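Abietadiene synthase, chloroplastic (Abies grandis, PDB 3S9V) is a plant terpene synthase, a largely helical, multidomain chloroplast enzyme. Local coordinates at residues A[147-160]-A[175-187]. Residues are numbered along the deposited sequence; the frame is centred on the assembly and turned at random.
Sequences RPSGFEIVFPAMLK and FLKQIIEKREAKL
Helices 151-160 and 175-187 cross steeply, with axes 8.9 Å apart at closest approach and N-to-C directions 116° apart, and their CA atoms come nearest at P156 and I180. Two side chains of the second helix enter the first as knobs into holes. I179 sits among F151, F155, P156 and L159; with its CG1 anti to the backbone N (chi1 -160°), its CD1 reaches F151 CE2 at 3.4 Å, while its CG2 faces P156 CG and L159 CD1. R183, one turn on, fills the hole of I153, P156, A157 and K160. Its extended chain runs past the proline ring, CD lying 3.3 Å from P156 CB, and its NE donates to I153 O at 3.0 Å, in the carbonyl plane and nearly in the guanidinium plane, though bent at the hydrogen (140°). P156, having no N-H, gives no helical bond to E152 O, the preceding carbonyl, which packs against R183 CB. A157 CA covers one guanidinium face and L187 CD2 the other, while NH2 hydrogen-bonds G208 O and forms a salt bridge with E211. At the far end of the apolar seam, L176 CD2 meets the edge of the F155 ring, 3.4 Å from CE2; F132 of helix 122-136 adjoins F155, L159 and L176. Charges flank the seam. K182 NZ takes the syn lone pair of E152 OE2 at 2.7 Å, and R147 NE approaches that oxygen from well out of its guanidinium plane, by charge alone. K160 NZ makes a long salt bridge to E184 OE2 (3.6 Å), which probably offsets its nearness to R183. The apolar seam thus adjoins a buried arginine, whose NE and NH2 are both hydrogen-bonded, joining the kinked helix, its partner and the loop at G208 within this all-helical part of the enzyme.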
loop_
_atom_site.group_PDB
_atom_site.type_symbol
_atom_site.label_atom_id
_atom_site.label_comp_id
_atom_site.label_asym_id
_atom_site.label_seq_id
_atom_site.Cartn_x
_atom_site.Cartn_y
_atom_site.Cartn_z
ATOM N N ARG A 147 -8.524 22.706 -9.799
ATOM C CA ARG A 147 -9.027 22.845 -11.164
ATOM C C ARG A 147 -9.149 21.477 -11.827
ATOM O O ARG A 147 -8.202 20.696 -11.806
ATOM C CB ARG A 147 -8.069 23.714 -11.988
ATOM C CG ARG A 147 -8.559 25.125 -12.288
ATOM C CD ARG A 147 -7.525 25.894 -13.110
ATOM N NE ARG A 147 -8.056 27.150 -13.641
ATOM C CZ ARG A 147 -8.423 28.192 -12.899
ATOM N NH1 ARG A 147 -8.318 28.142 -11.576
ATOM N NH2 ARG A 147 -8.902 29.286 -13.481
ATOM N N PRO A 148 -10.313 21.173 -12.430
ATOM C CA PRO A 148 -10.537 19.885 -13.102
ATOM C C PRO A 148 -9.572 19.738 -14.271
ATOM O O PRO A 148 -9.123 20.735 -14.825
ATOM C CB PRO A 148 -11.988 19.984 -13.578
ATOM C CG PRO A 148 -12.607 20.922 -12.601
ATOM C CD PRO A 148 -11.539 21.985 -12.447
ATOM N N SER A 149 -9.272 18.497 -14.649
ATOM C CA SER A 149 -8.348 18.213 -15.747
ATOM C C SER A 149 -8.740 18.880 -17.065
ATOM O O SER A 149 -9.805 18.606 -17.618
ATOM C CB SER A 149 -8.248 16.700 -15.983
ATOM O OG SER A 149 -7.891 16.008 -14.800
ATOM N N GLY A 150 -7.872 19.750 -17.563
ATOM C CA GLY A 150 -8.130 20.421 -18.823
ATOM C C GLY A 150 -9.129 21.557 -18.761
ATOM O O GLY A 150 -9.565 22.044 -19.813
ATOM N N PHE A 151 -9.484 21.997 -17.551
ATOM C CA PHE A 151 -10.460 23.074 -17.397
ATOM C C PHE A 151 -10.155 24.313 -18.222
ATOM O O PHE A 151 -11.004 24.790 -18.974
ATOM C CB PHE A 151 -10.589 23.512 -15.939
ATOM C CG PHE A 151 -11.707 24.505 -15.709
ATOM C CD1 PHE A 151 -13.023 24.071 -15.578
ATOM C CD2 PHE A 151 -11.442 25.867 -15.653
ATOM C CE1 PHE A 151 -14.064 24.980 -15.390
ATOM C CE2 PHE A 151 -12.476 26.788 -15.469
ATOM C CZ PHE A 151 -13.791 26.340 -15.335
ATOM N N GLU A 152 -8.941 24.831 -18.066
ATOM C CA GLU A 152 -8.514 26.034 -18.766
ATOM C C GLU A 152 -8.438 25.896 -20.286
ATOM O O GLU A 152 -8.265 26.876 -21.005
ATOM C CB GLU A 152 -7.178 26.509 -18.183
ATOM C CG GLU A 152 -7.321 26.967 -16.721
ATOM C CD GLU A 152 -6.037 27.520 -16.115
ATOM O OE1 GLU A 152 -5.059 26.751 -15.964
ATOM O OE2 GLU A 152 -6.012 28.728 -15.785
ATOM N N ILE A 153 -8.582 24.679 -20.781
ATOM C CA ILE A 153 -8.559 24.471 -22.219
ATOM C C ILE A 153 -9.993 24.356 -22.714
ATOM O O ILE A 153 -10.410 25.024 -23.653
ATOM C CB ILE A 153 -7.806 23.180 -22.575
ATOM C CG1 ILE A 153 -6.298 23.441 -22.555
ATOM C CG2 ILE A 153 -8.263 22.664 -23.934
ATOM C CD1 ILE A 153 -5.460 22.206 -22.873
ATOM N N VAL A 154 -10.745 23.507 -22.035
ATOM C CA VAL A 154 -12.124 23.220 -22.375
ATOM C C VAL A 154 -13.189 24.263 -21.997
ATOM O O VAL A 154 -14.138 24.489 -22.752
ATOM C CB VAL A 154 -12.489 21.839 -21.776
ATOM C CG1 VAL A 154 -13.972 21.677 -21.692
ATOM C CG2 VAL A 154 -11.857 20.724 -22.642
ATOM N N PHE A 155 -13.044 24.911 -20.849
ATOM C CA PHE A 155 -14.045 25.887 -20.440
ATOM C C PHE A 155 -14.093 27.159 -21.307
ATOM O O PHE A 155 -15.172 27.607 -21.696
ATOM C CB PHE A 155 -13.847 26.256 -18.963
ATOM C CG PHE A 155 -14.923 27.152 -18.410
ATOM C CD1 PHE A 155 -16.227 26.696 -18.281
ATOM C CD2 PHE A 155 -14.624 28.445 -18.003
ATOM C CE1 PHE A 155 -17.224 27.514 -17.754
ATOM C CE2 PHE A 155 -15.614 29.273 -17.473
ATOM C CZ PHE A 155 -16.917 28.805 -17.348
ATOM N N PRO A 156 -12.931 27.759 -21.619
ATOM C CA PRO A 156 -12.998 28.970 -22.446
ATOM C C PRO A 156 -13.437 28.679 -23.880
ATOM O O PRO A 156 -14.082 29.512 -24.526
ATOM C CB PRO A 156 -11.582 29.525 -22.369
ATOM C CG PRO A 156 -11.093 29.029 -21.037
ATOM C CD PRO A 156 -11.595 27.609 -21.019
ATOM N N ALA A 157 -13.100 27.493 -24.370
ATOM C CA ALA A 157 -13.481 27.105 -25.717
ATOM C C ALA A 157 -14.999 27.150 -25.863
ATOM O O ALA A 157 -15.509 27.567 -26.898
ATOM C CB ALA A 157 -12.964 25.712 -26.030
ATOM N N MET A 158 -15.719 26.721 -24.830
ATOM C CA MET A 158 -17.179 26.741 -24.873
ATOM C C MET A 158 -17.694 28.161 -24.636
ATOM O O MET A 158 -18.759 28.526 -25.138
ATOM C CB MET A 158 -17.780 25.787 -23.831
ATOM C CG MET A 158 -17.591 24.295 -24.134
ATOM S SD MET A 158 -18.634 23.221 -23.091
ATOM C CE MET A 158 -17.986 23.639 -21.464
ATOM N N LEU A 159 -16.947 28.960 -23.869
ATOM C CA LEU A 159 -17.349 30.348 -23.626
ATOM C C LEU A 159 -17.462 31.049 -24.975
ATOM O O LEU A 159 -18.405 31.808 -25.215
ATOM C CB LEU A 159 -16.320 31.093 -22.760
ATOM C CG LEU A 159 -16.426 30.943 -21.239
ATOM C CD1 LEU A 159 -15.325 31.745 -20.553
ATOM C CD2 LEU A 159 -17.791 31.418 -20.778
ATOM N N LYS A 160 -16.494 30.787 -25.851
ATOM C CA LYS A 160 -16.482 31.375 -27.188
ATOM C C LYS A 160 -17.648 30.854 -28.023
ATOM O O LYS A 160 -18.245 31.607 -28.790
ATOM C CB LYS A 160 -15.150 31.079 -27.888
ATOM C CG LYS A 160 -13.956 31.672 -27.151
ATOM C CD LYS A 160 -12.621 31.288 -27.771
ATOM C CE LYS A 160 -12.409 31.951 -29.114
ATOM N NZ LYS A 160 -11.026 31.724 -29.617
ATOM N N PHE A 175 -13.048 37.081 -14.155
ATOM C CA PHE A 175 -12.801 35.643 -14.233
ATOM C C PHE A 175 -13.015 35.048 -15.628
ATOM O O PHE A 175 -12.147 34.352 -16.151
ATOM C CB PHE A 175 -13.690 34.886 -13.247
ATOM C CG PHE A 175 -13.548 33.388 -13.342
ATOM C CD1 PHE A 175 -12.397 32.753 -12.880
ATOM C CD2 PHE A 175 -14.547 32.616 -13.931
ATOM C CE1 PHE A 175 -12.243 31.372 -13.003
ATOM C CE2 PHE A 175 -14.402 31.235 -14.061
ATOM C CZ PHE A 175 -13.246 30.613 -13.595
ATOM N N LEU A 176 -14.169 35.320 -16.224
ATOM C CA LEU A 176 -14.486 34.779 -17.536
ATOM C C LEU A 176 -13.709 35.429 -18.666
ATOM O O LEU A 176 -13.278 34.749 -19.603
ATOM C CB LEU A 176 -15.986 34.889 -17.791
ATOM C CG LEU A 176 -16.781 34.049 -16.787
ATOM C CD1 LEU A 176 -18.275 34.230 -16.996
ATOM C CD2 LEU A 176 -16.382 32.587 -16.943
ATOM N N LYS A 177 -13.518 36.742 -18.582
ATOM C CA LYS A 177 -12.781 37.441 -19.625
ATOM C C LYS A 177 -11.311 37.037 -19.605
ATOM O O LYS A 177 -10.699 36.841 -20.649
ATOM C CB LYS A 177 -12.891 38.959 -19.450
ATOM C CG LYS A 177 -12.202 39.722 -20.570
ATOM C CD LYS A 177 -12.014 41.200 -20.259
ATOM C CE LYS A 177 -11.176 41.866 -21.348
ATOM N NZ LYS A 177 -10.838 43.278 -21.026
ATOM N N GLN A 178 -10.750 36.903 -18.412
ATOM C CA GLN A 178 -9.345 36.538 -18.267
ATOM C C GLN A 178 -9.015 35.068 -18.511
ATOM O O GLN A 178 -7.886 34.744 -18.883
ATOM C CB GLN A 178 -8.843 36.949 -16.883
ATOM C CG GLN A 178 -8.561 38.437 -16.744
ATOM C CD GLN A 178 -8.608 38.896 -15.303
ATOM O OE1 GLN A 178 -8.140 38.197 -14.404
ATOM N NE2 GLN A 178 -9.169 40.081 -15.075
ATOM N N ILE A 179 -9.970 34.168 -18.310
ATOM C CA ILE A 179 -9.652 32.769 -18.543
ATOM C C ILE A 179 -9.572 32.509 -20.048
ATOM O O ILE A 179 -8.837 31.627 -20.498
ATOM C CB ILE A 179 -10.684 31.827 -17.887
ATOM C CG1 ILE A 179 -10.071 30.439 -17.724
ATOM C CG2 ILE A 179 -11.941 31.744 -18.729
ATOM C CD1 ILE A 179 -10.925 29.495 -16.921
ATOM N N ILE A 180 -10.317 33.288 -20.826
ATOM C CA ILE A 180 -10.296 33.146 -22.280
ATOM C C ILE A 180 -8.945 33.631 -22.796
ATOM O O ILE A 180 -8.325 32.996 -23.652
ATOM C CB ILE A 180 -11.417 33.975 -22.944
ATOM C CG1 ILE A 180 -12.777 33.340 -22.645
ATOM C CG2 ILE A 180 -11.188 34.060 -24.446
ATOM C CD1 ILE A 180 -13.953 34.177 -23.090
ATOM N N GLU A 181 -8.486 34.757 -22.263
ATOM C CA GLU A 181 -7.203 35.321 -22.663
ATOM C C GLU A 181 -6.060 34.367 -22.321
ATOM O O GLU A 181 -5.119 34.200 -23.105
ATOM C CB GLU A 181 -6.979 36.664 -21.963
ATOM C CG GLU A 181 -5.633 37.305 -22.262
ATOM C CD GLU A 181 -5.382 38.555 -21.435
ATOM O OE1 GLU A 181 -4.286 39.147 -21.564
ATOM O OE2 GLU A 181 -6.281 38.944 -20.656
ATOM N N LYS A 182 -6.148 33.741 -21.149
ATOM C CA LYS A 182 -5.116 32.816 -20.701
ATOM C C LYS A 182 -5.083 31.562 -21.565
ATOM O O LYS A 182 -4.013 31.026 -21.842
ATOM C CB LYS A 182 -5.338 32.428 -19.237
ATOM C CG LYS A 182 -4.214 31.586 -18.666
ATOM C CD LYS A 182 -4.467 31.192 -17.216
ATOM C CE LYS A 182 -3.346 30.295 -16.689
ATOM N NZ LYS A 182 -3.569 29.865 -15.280
ATOM N N ARG A 183 -6.255 31.090 -21.982
ATOM C CA ARG A 183 -6.332 29.903 -22.825
ATOM C C ARG A 183 -5.635 30.198 -24.144
ATOM O O ARG A 183 -4.886 29.369 -24.661
ATOM C CB ARG A 183 -7.791 29.521 -23.097
ATOM C CG ARG A 183 -7.969 28.496 -24.219
ATOM C CD ARG A 183 -9.432 28.129 -24.424
ATOM N NE ARG A 183 -9.621 27.186 -25.526
ATOM C CZ ARG A 183 -9.600 27.522 -26.812
ATOM N NH1 ARG A 183 -9.403 28.784 -27.174
ATOM N NH2 ARG A 183 -9.764 26.592 -27.740
ATOM N N GLU A 184 -5.883 31.388 -24.680
ATOM C CA GLU A 184 -5.282 31.783 -25.944
ATOM C C GLU A 184 -3.761 31.803 -25.841
ATOM O O GLU A 184 -3.067 31.397 -26.772
ATOM C CB GLU A 184 -5.785 33.161 -26.368
ATOM C CG GLU A 184 -5.823 33.338 -27.873
ATOM C CD GLU A 184 -6.981 32.591 -28.510
ATOM O OE1 GLU A 184 -6.963 32.397 -29.746
ATOM O OE2 GLU A 184 -7.917 32.211 -27.773
ATOM N N ALA A 185 -3.246 32.276 -24.710
ATOM C CA ALA A 185 -1.803 32.343 -24.495
ATOM C C ALA A 185 -1.228 30.965 -24.174
ATOM O O ALA A 185 -0.010 30.787 -24.103
ATOM C CB ALA A 185 -1.492 33.308 -23.365
ATOM N N LYS A 186 -2.113 29.995 -23.976
ATOM C CA LYS A 186 -1.702 28.633 -23.658
ATOM C C LYS A 186 -1.647 27.810 -24.944
ATOM O O LYS A 186 -0.767 26.973 -25.121
ATOM C CB LYS A 186 -2.695 28.014 -22.668
ATOM C CG LYS A 186 -2.259 26.698 -22.036
ATOM C CD LYS A 186 -3.245 26.277 -20.946
ATOM C CE LYS A 186 -2.847 24.959 -20.293
ATOM N NZ LYS A 186 -3.823 24.542 -19.245
ATOM N N LEU A 187 -2.593 28.058 -25.840
ATOM C CA LEU A 187 -2.640 27.344 -27.106
ATOM C C LEU A 187 -1.415 27.655 -27.961
ATOM O O LEU A 187 -0.761 26.741 -28.469
ATOM C CB LEU A 187 -3.916 27.706 -27.866
ATOM C CG LEU A 187 -5.125 26.772 -27.714
ATOM C CD1 LEU A 187 -5.233 26.213 -26.298
ATOM C CD2 LEU A 187 -6.378 27.553 -28.090
#